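Phosphate-binding protein PstS 2 (Streptococcus pneumoniae, PDB 4H1X) probably serves as the solute-binding component of the PstSACB ABC transporter, capturing phosphate outside the cell membrane and delivering it for import. Local coordinates at residues V80-I85 and A233-N238; G56-V61 and G69-G74. All blocks are in the same frame, centred on the assembly; numbering follows the deposited sequence.

Interaction 1. Residues V80-I85 and A233-N238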
ATOM      1  N   VAL A  80       4.559  12.275  15.489  1.00 15.79           N
ATOM      2  CA  VAL A  80       4.950  10.927  15.907  1.00 14.65           C
ATOM      3  C   VAL A  80       6.386  10.678  15.412  1.00 18.01           C
ATOM      4  O   VAL A  80       6.899  11.439  14.575  1.00 17.20           O
ATOM      5  CB  VAL A  80       3.973   9.815  15.428  1.00 15.98           C
ATOM      6  CG1 VAL A  80       2.557   9.978  15.995  1.00 16.00           C
ATOM      7  CG2 VAL A  80       3.950   9.718  13.909  1.00 15.06           C
ATOM      8  N   LYS A  81       7.001   9.583  15.867  1.00 13.26           N
ATOM      9  CA  LYS A  81       8.360   9.245  15.447  1.00 12.72           C
ATOM     10  C   LYS A  81       8.390   7.885  14.723  1.00 14.49           C
ATOM     11  O   LYS A  81       7.939   6.895  15.287  1.00 13.02           O
ATOM     12  CB  LYS A  81       9.283   9.220  16.662  1.00 14.39           C
ATOM     13  CG  LYS A  81      10.722   8.855  16.302  1.00 21.65           C
ATOM     14  CD  LYS A  81      11.702   9.108  17.426  1.00 27.02           C
ATOM     15  CE  LYS A  81      11.730   8.017  18.448  1.00 23.95           C
ATOM     16  NZ  LYS A  81      12.850   8.214  19.418  1.00 25.27           N
ATOM     17  N   ALA A  82       8.924   7.836  13.504  1.00 13.34           N
ATOM     18  CA  ALA A  82       9.048   6.563  12.779  1.00 13.21           C
ATOM     19  C   ALA A  82      10.291   5.817  13.288  1.00 17.41           C
ATOM     20  O   ALA A  82      11.390   6.400  13.390  1.00 14.82           O
ATOM     21  CB  ALA A  82       9.137   6.778  11.268  1.00 14.33           C
ATOM     22  N   LEU A  83      10.104   4.529  13.635  1.00 13.89           N
ATOM     23  CA  LEU A  83      11.216   3.686  14.051  1.00 13.71           C
ATOM     24  C   LEU A  83      12.033   3.274  12.847  1.00 15.68           C
ATOM     25  O   LEU A  83      11.490   3.117  11.752  1.00 13.73           O
ATOM     26  CB  LEU A  83      10.710   2.408  14.768  1.00 13.34           C
ATOM     27  CG  LEU A  83      10.036   2.572  16.138  1.00 16.78           C
ATOM     28  CD1 LEU A  83       9.520   1.220  16.656  1.00 16.36           C
ATOM     29  CD2 LEU A  83      10.971   3.192  17.153  1.00 18.22           C
ATOM     30  N   GLU A  84      13.340   3.065  13.050  1.00 12.73           N
ATOM     31  CA  GLU A  84      14.160   2.481  12.000  1.00 12.01           C
ATOM     32  C   GLU A  84      13.915   0.965  12.078  1.00 18.03           C
ATOM     33  O   GLU A  84      13.694   0.448  13.180  1.00 17.46           O
ATOM     34  CB  GLU A  84      15.645   2.859  12.194  1.00 13.29           C
ATOM     35  CG  GLU A  84      15.874   4.357  12.025  1.00 17.02           C
ATOM     36  CD  GLU A  84      17.321   4.808  12.086  1.00 43.84           C
ATOM     37  OE1 GLU A  84      18.188   3.996  12.487  1.00 41.51           O
ATOM     38  OE2 GLU A  84      17.585   5.983  11.742  1.00 40.08           O
ATOM     39  N   ILE A  85      13.900   0.264  10.936  1.00 16.33           N
ATOM     40  CA  ILE A  85      13.694  -1.189  10.939  0.50 17.39           C
ATOM     41  C   ILE A  85      14.948  -1.825  10.359  1.00 23.64           C
ATOM     42  O   ILE A  85      15.342  -1.503   9.231  1.00 23.79           O
ATOM     43  CB  ILE A  85      12.389  -1.625  10.225  0.50 20.75           C
ATOM     44  CG1 ILE A  85      11.162  -1.227  11.057  0.50 21.39           C
ATOM     45  CG2 ILE A  85      12.373  -3.138   9.981  0.50 22.39           C
ATOM     46  CD1 ILE A  85      10.562   0.009  10.673  0.50 27.09           C
ATOM     47  N   ALA A 233       5.293   2.888   7.731  1.00  9.91           N
ATOM     48  CA  ALA A 233       6.098   3.398   8.838  1.00 11.14           C
ATOM     49  C   ALA A 233       5.550   2.838  10.135  1.00 12.28           C
ATOM     50  O   ALA A 233       4.318   2.818  10.329  1.00 13.08           O
ATOM     51  CB  ALA A 233       6.046   4.929   8.872  1.00 12.24           C
ATOM     52  N   VAL A 234       6.441   2.397  11.004  1.00  9.68           N
ATOM     53  CA  VAL A 234       6.107   1.945  12.359  1.00  8.87           C
ATOM     54  C   VAL A 234       6.369   3.141  13.233  1.00 12.40           C
ATOM     55  O   VAL A 234       7.511   3.636  13.272  1.00 13.32           O
ATOM     56  CB  VAL A 234       6.897   0.692  12.791  1.00 12.54           C
ATOM     57  CG1 VAL A 234       6.546   0.323  14.230  1.00 12.64           C
ATOM     58  CG2 VAL A 234       6.610  -0.477  11.857  1.00 12.93           C
ATOM     59  N   VAL A 235       5.340   3.632  13.904  1.00  8.21           N
ATOM     60  CA  VAL A 235       5.457   4.893  14.611  1.00  7.58           C
ATOM     61  C   VAL A 235       5.233   4.738  16.123  1.00 11.41           C
ATOM     62  O   VAL A 235       4.394   3.946  16.570  1.00 11.66           O
ATOM     63  CB  VAL A 235       4.492   5.969  14.014  1.00 12.00           C
ATOM     64  CG1 VAL A 235       4.951   6.418  12.621  1.00 11.50           C
ATOM     65  CG2 VAL A 235       3.027   5.487  13.969  1.00 12.46           C
ATOM     66  N   VAL A 236       5.982   5.526  16.880  1.00  7.94           N
ATOM     67  CA  VAL A 236       5.937   5.608  18.336  1.00  8.72           C
ATOM     68  C   VAL A 236       5.747   7.078  18.741  1.00 13.62           C
ATOM     69  O   VAL A 236       5.840   7.975  17.901  1.00 13.76           O
ATOM     70  CB  VAL A 236       7.207   4.993  19.004  1.00 12.79           C
ATOM     71  CG1 VAL A 236       7.343   3.505  18.681  1.00 13.51           C
ATOM     72  CG2 VAL A 236       8.478   5.769  18.628  1.00 13.05           C
ATOM     73  N   ASN A 237       5.482   7.312  20.025  1.00 11.46           N
ATOM     74  CA  ASN A 237       5.327   8.659  20.538  1.00 11.81           C
ATOM     75  C   ASN A 237       6.692   9.350  20.527  1.00 15.24           C
ATOM     76  O   ASN A 237       7.710   8.681  20.686  1.00 14.75           O
ATOM     77  CB  ASN A 237       4.761   8.587  21.952  1.00 11.90           C
ATOM     78  CG  ASN A 237       4.326   9.923  22.486  1.00 22.99           C
ATOM     79  OD1 ASN A 237       5.123  10.699  23.007  1.00 19.03           O
ATOM     80  ND2 ASN A 237       3.042  10.203  22.385  1.00 15.57           N
ATOM     81  N   ASN A 238       6.721  10.659  20.298  1.00 14.10           N
ATOM     82  CA  ASN A 238       7.977  11.436  20.304  1.00 14.63           C
ATOM     83  C   ASN A 238       8.737  11.340  21.651  1.00 18.84           C
ATOM     84  O   ASN A 238       9.955  11.508  21.671  1.00 18.45           O
ATOM     85  CB  ASN A 238       7.692  12.894  19.963  1.00 16.91           C
ATOM     86  CG  ASN A 238       7.609  13.135  18.494  1.00 29.67           C
ATOM     87  OD1 ASN A 238       8.431  12.625  17.715  1.00 22.32           O
ATOM     88  ND2 ASN A 238       6.615  13.917  18.084  1.00 26.62           N
TER
HETATM   89  O   HOH W   1       9.271  13.031  15.317  1.00 25.45           O
HETATM   90  O   HOH W   2      12.216  10.759  20.383  1.00 29.89           O
HETATM   91  O   HOH W   3       9.133   2.835  10.303  1.00 13.42           O
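Antiparallel strand pairing joins K81-A82 to V235-V236 in the part of the mixed sheet that lies in one lobe of this periplasmic-binding-protein fold. K81 and V236 form the hydrogen-bonded pair: K81 N donates to V236 O at 2.8 Å, and V236 N returns a bond to K81 O at 2.9 Å. A82 and V235 make the neighbouring non-hydrogen-bonded pair, with A82 CA and V235 CA 4.4 Å apart. Beyond it, L83 N reaches V234 O at 2.8 Å, almost in line with the carbonyl (C=O...N 173°). Water 3 then takes over, accepting from V234 N and donating to L83 O. Strand 223-236 pairs with 67-72 on its other edge, and V234, V235 and V236 touch that strand's side chains. L83 CD1 lies across V236 CG1 at 3.7 Å, near I68, while V80 CG2 meets V235 CG1 at 3.7 Å beside V61 of helix 54-63. The K81 chain leaves with CG anti to the backbone N (chi1 179°) and bends at chi3; its CE passes V236 CG2, and NZ bonds N240 O, A242 O and water 2, which donates to N238 O. Water 1 donates to V80 O and N238 OD1, while N238 ND2 binds K78 O.

Interaction 2. Residues G56-V61 and G69-G74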
ATOM      1  N   GLY A  56      -6.506   8.172  12.887  1.00 14.84           N
ATOM      2  CA  GLY A  56      -6.818   7.568  14.173  1.00 15.39           C
ATOM      3  C   GLY A  56      -5.578   6.963  14.807  1.00 16.93           C
ATOM      4  O   GLY A  56      -5.350   7.143  16.008  1.00 14.33           O
ATOM      5  N   VAL A  57      -4.741   6.280  13.980  1.00 12.53           N
ATOM      6  CA  VAL A  57      -3.471   5.692  14.460  1.00 10.99           C
ATOM      7  C   VAL A  57      -2.565   6.841  14.937  1.00 14.46           C
ATOM      8  O   VAL A  57      -2.107   6.801  16.077  1.00 12.44           O
ATOM      9  CB  VAL A  57      -2.745   4.755  13.447  1.00 12.98           C
ATOM     10  CG1 VAL A  57      -1.399   4.292  14.014  1.00 12.56           C
ATOM     11  CG2 VAL A  57      -3.599   3.529  13.139  1.00 12.37           C
ATOM     12  N   LEU A  58      -2.388   7.889  14.106  1.00 13.81           N
ATOM     13  CA  LEU A  58      -1.566   9.076  14.443  1.00 14.75           C
ATOM     14  C   LEU A  58      -1.995   9.702  15.759  1.00 17.08           C
ATOM     15  O   LEU A  58      -1.141   9.945  16.610  1.00 17.30           O
ATOM     16  CB  LEU A  58      -1.602  10.139  13.332  1.00 15.80           C
ATOM     17  CG  LEU A  58      -0.830   9.785  12.066  1.00 19.91           C
ATOM     18  CD1 LEU A  58      -1.138  10.759  10.956  1.00 22.08           C
ATOM     19  CD2 LEU A  58       0.651   9.734  12.320  1.00 19.13           C
ATOM     20  N   SER A  59      -3.307   9.907  15.955  1.00 15.27           N
ATOM     21  CA  SER A  59      -3.870  10.493  17.175  1.00 15.12           C
ATOM     22  C   SER A  59      -3.582   9.610  18.405  1.00 17.22           C
ATOM     23  O   SER A  59      -3.219  10.137  19.464  1.00 16.10           O
ATOM     24  CB  SER A  59      -5.376  10.694  17.016  1.00 19.56           C
ATOM     25  OG  SER A  59      -5.960  11.093  18.248  1.00 31.22           O
ATOM     26  N   ALA A  60      -3.816   8.284  18.282  1.00 12.36           N
ATOM     27  CA  ALA A  60      -3.597   7.340  19.374  1.00 13.48           C
ATOM     28  C   ALA A  60      -2.113   7.290  19.769  1.00 15.14           C
ATOM     29  O   ALA A  60      -1.802   7.235  20.961  1.00 15.21           O
ATOM     30  CB  ALA A  60      -4.077   5.957  18.973  1.00 14.72           C
ATOM     31  N   VAL A  61      -1.195   7.272  18.773  1.00 11.23           N
ATOM     32  CA  VAL A  61       0.252   7.203  19.078  1.00 10.43           C
ATOM     33  C   VAL A  61       0.725   8.545  19.685  1.00 14.22           C
ATOM     34  O   VAL A  61       1.404   8.546  20.711  1.00 12.40           O
ATOM     35  CB  VAL A  61       1.071   6.810  17.831  1.00 12.23           C
ATOM     36  CG1 VAL A  61       2.565   6.962  18.096  1.00 12.17           C
ATOM     37  CG2 VAL A  61       0.735   5.382  17.388  1.00 11.78           C
ATOM     38  N   GLY A  69       2.187   1.945  16.550  1.00  8.78           N
ATOM     39  CA  GLY A  69       1.225   1.662  15.487  1.00  9.74           C
ATOM     40  C   GLY A  69       1.911   1.672  14.139  1.00 14.28           C
ATOM     41  O   GLY A  69       3.135   1.845  14.058  1.00 13.00           O
ATOM     42  N   TYR A  70       1.127   1.456  13.073  1.00 10.53           N
ATOM     43  CA  TYR A  70       1.690   1.477  11.729  1.00  9.39           C
ATOM     44  C   TYR A  70       0.792   2.321  10.830  1.00 11.91           C
ATOM     45  O   TYR A  70      -0.438   2.302  10.974  1.00  9.83           O
ATOM     46  CB  TYR A  70       1.911   0.066  11.142  1.00 10.42           C
ATOM     47  CG  TYR A  70       0.690  -0.824  11.274  1.00 11.73           C
ATOM     48  CD1 TYR A  70      -0.359  -0.744  10.358  1.00 12.48           C
ATOM     49  CD2 TYR A  70       0.588  -1.755  12.304  1.00 12.15           C
ATOM     50  CE1 TYR A  70      -1.503  -1.536  10.500  1.00 13.36           C
ATOM     51  CE2 TYR A  70      -0.551  -2.542  12.458  1.00 13.01           C
ATOM     52  CZ  TYR A  70      -1.583  -2.448  11.542  1.00 14.09           C
ATOM     53  OH  TYR A  70      -2.697  -3.237  11.711  1.00 14.01           O
ATOM     54  N   ILE A  71       1.412   3.074   9.928  1.00  8.95           N
ATOM     55  CA  ILE A  71       0.703   3.937   8.974  1.00  8.61           C
ATOM     56  C   ILE A  71       1.393   3.905   7.620  1.00 12.58           C
ATOM     57  O   ILE A  71       2.588   3.563   7.515  1.00 10.24           O
ATOM     58  CB  ILE A  71       0.676   5.435   9.477  1.00 11.55           C
ATOM     59  CG1 ILE A  71       2.135   6.013   9.606  1.00 12.62           C
ATOM     60  CG2 ILE A  71      -0.152   5.632  10.782  1.00 12.27           C
ATOM     61  CD1 ILE A  71       2.305   7.487   9.996  1.00 19.22           C
ATOM     62  N   SER A  72       0.658   4.340   6.585  1.00 12.01           N
ATOM     63  CA  SER A  72       1.229   4.534   5.257  0.50 11.53           C
ATOM     64  C   SER A  72       2.365   5.559   5.406  1.00 14.42           C
ATOM     65  O   SER A  72       2.181   6.583   6.084  1.00 14.02           O
ATOM     66  CB  SER A  72       0.146   5.037   4.299  0.50 15.94           C
ATOM     67  OG  SER A  72      -0.896   4.089   4.148  0.50 22.31           O
ATOM     68  N   LEU A  73       3.548   5.284   4.842  1.00 11.86           N
ATOM     69  CA  LEU A  73       4.720   6.164   4.964  1.00 12.34           C
ATOM     70  C   LEU A  73       4.441   7.631   4.552  1.00 15.74           C
ATOM     71  O   LEU A  73       4.911   8.532   5.222  1.00 15.32           O
ATOM     72  CB  LEU A  73       5.891   5.608   4.151  1.00 12.26           C
ATOM     73  CG  LEU A  73       7.213   6.374   4.215  1.00 17.97           C
ATOM     74  CD1 LEU A  73       7.722   6.530   5.675  1.00 18.79           C
ATOM     75  CD2 LEU A  73       8.262   5.682   3.371  1.00 21.44           C
ATOM     76  N   GLY A  74       3.664   7.840   3.485  1.00 14.87           N
ATOM     77  CA  GLY A  74       3.318   9.179   3.006  1.00 15.37           C
ATOM     78  C   GLY A  74       2.518  10.019   3.987  1.00 19.24           C
ATOM     79  O   GLY A  74       2.422  11.244   3.825  1.00 19.25           O
TER
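Aliphatic packing between V57, L58 and I71 carries this contact of helix 56-61 with strand 69-72. V57 CG1 sits against I71 CG2 at 3.7 Å, the two side chains meeting at a slant, and V57 CB lies almost as near the same methyl. I71 divides its branches between two helix residues: CG2 goes to V57, while CG1, placed between the backbone N and the carbonyl carbon (chi1 62°), carries CD1 outward to L58 CD2 at 3.6 Å. L58 meets I71 at about a right angle and reaches it with the end of its chain.

Valine methyls also rest on strand backbone. V57 CG1 lies 4.0 Å from G69 CA and 3.8 Å from Y70 O, and V61 CG2 comes to 3.8 Å from G69 N. With no side chain on G69, the helix can set its valines directly on the main chain here.

Polar bonds run to the surroundings: V61 O accepts from N237 ND2. The Y70 side chain starts away from the helix; its ring stacks with F26 and its OH bonds R16 N.

The axes of helix 56-61 and strand 69-72 approach to 8.3 Å, with 142° between their N-to-C directions. V57 and A60 also touch I14 of strand 12-16. Helix 54-63 thus forms the beta-alpha-beta crossover that links strand 49-51 to 67-72 over strand 12-16, as in the alpha/beta lobes of periplasmic binding proteins.

Both contacts are largely buried and involve the same sheet, one within it and one on its face. Interaction 1 extends the sheet in its plane, through straight backbone bonds between segments far apart in sequence, and waters bridge its strands at both ends. Interaction 2 adds a helical layer by apolar packing between elements close in the chain. Their centres lie about 9 Å apart, and strand 223-236 connects them: A233 N to I71 O and V235 N to G69 O are probable hydrogen bonds, each 2.8 Å. The helix also touches interaction 1 directly, V80 CG2 packing on L58 CD2 at 3.7 Å.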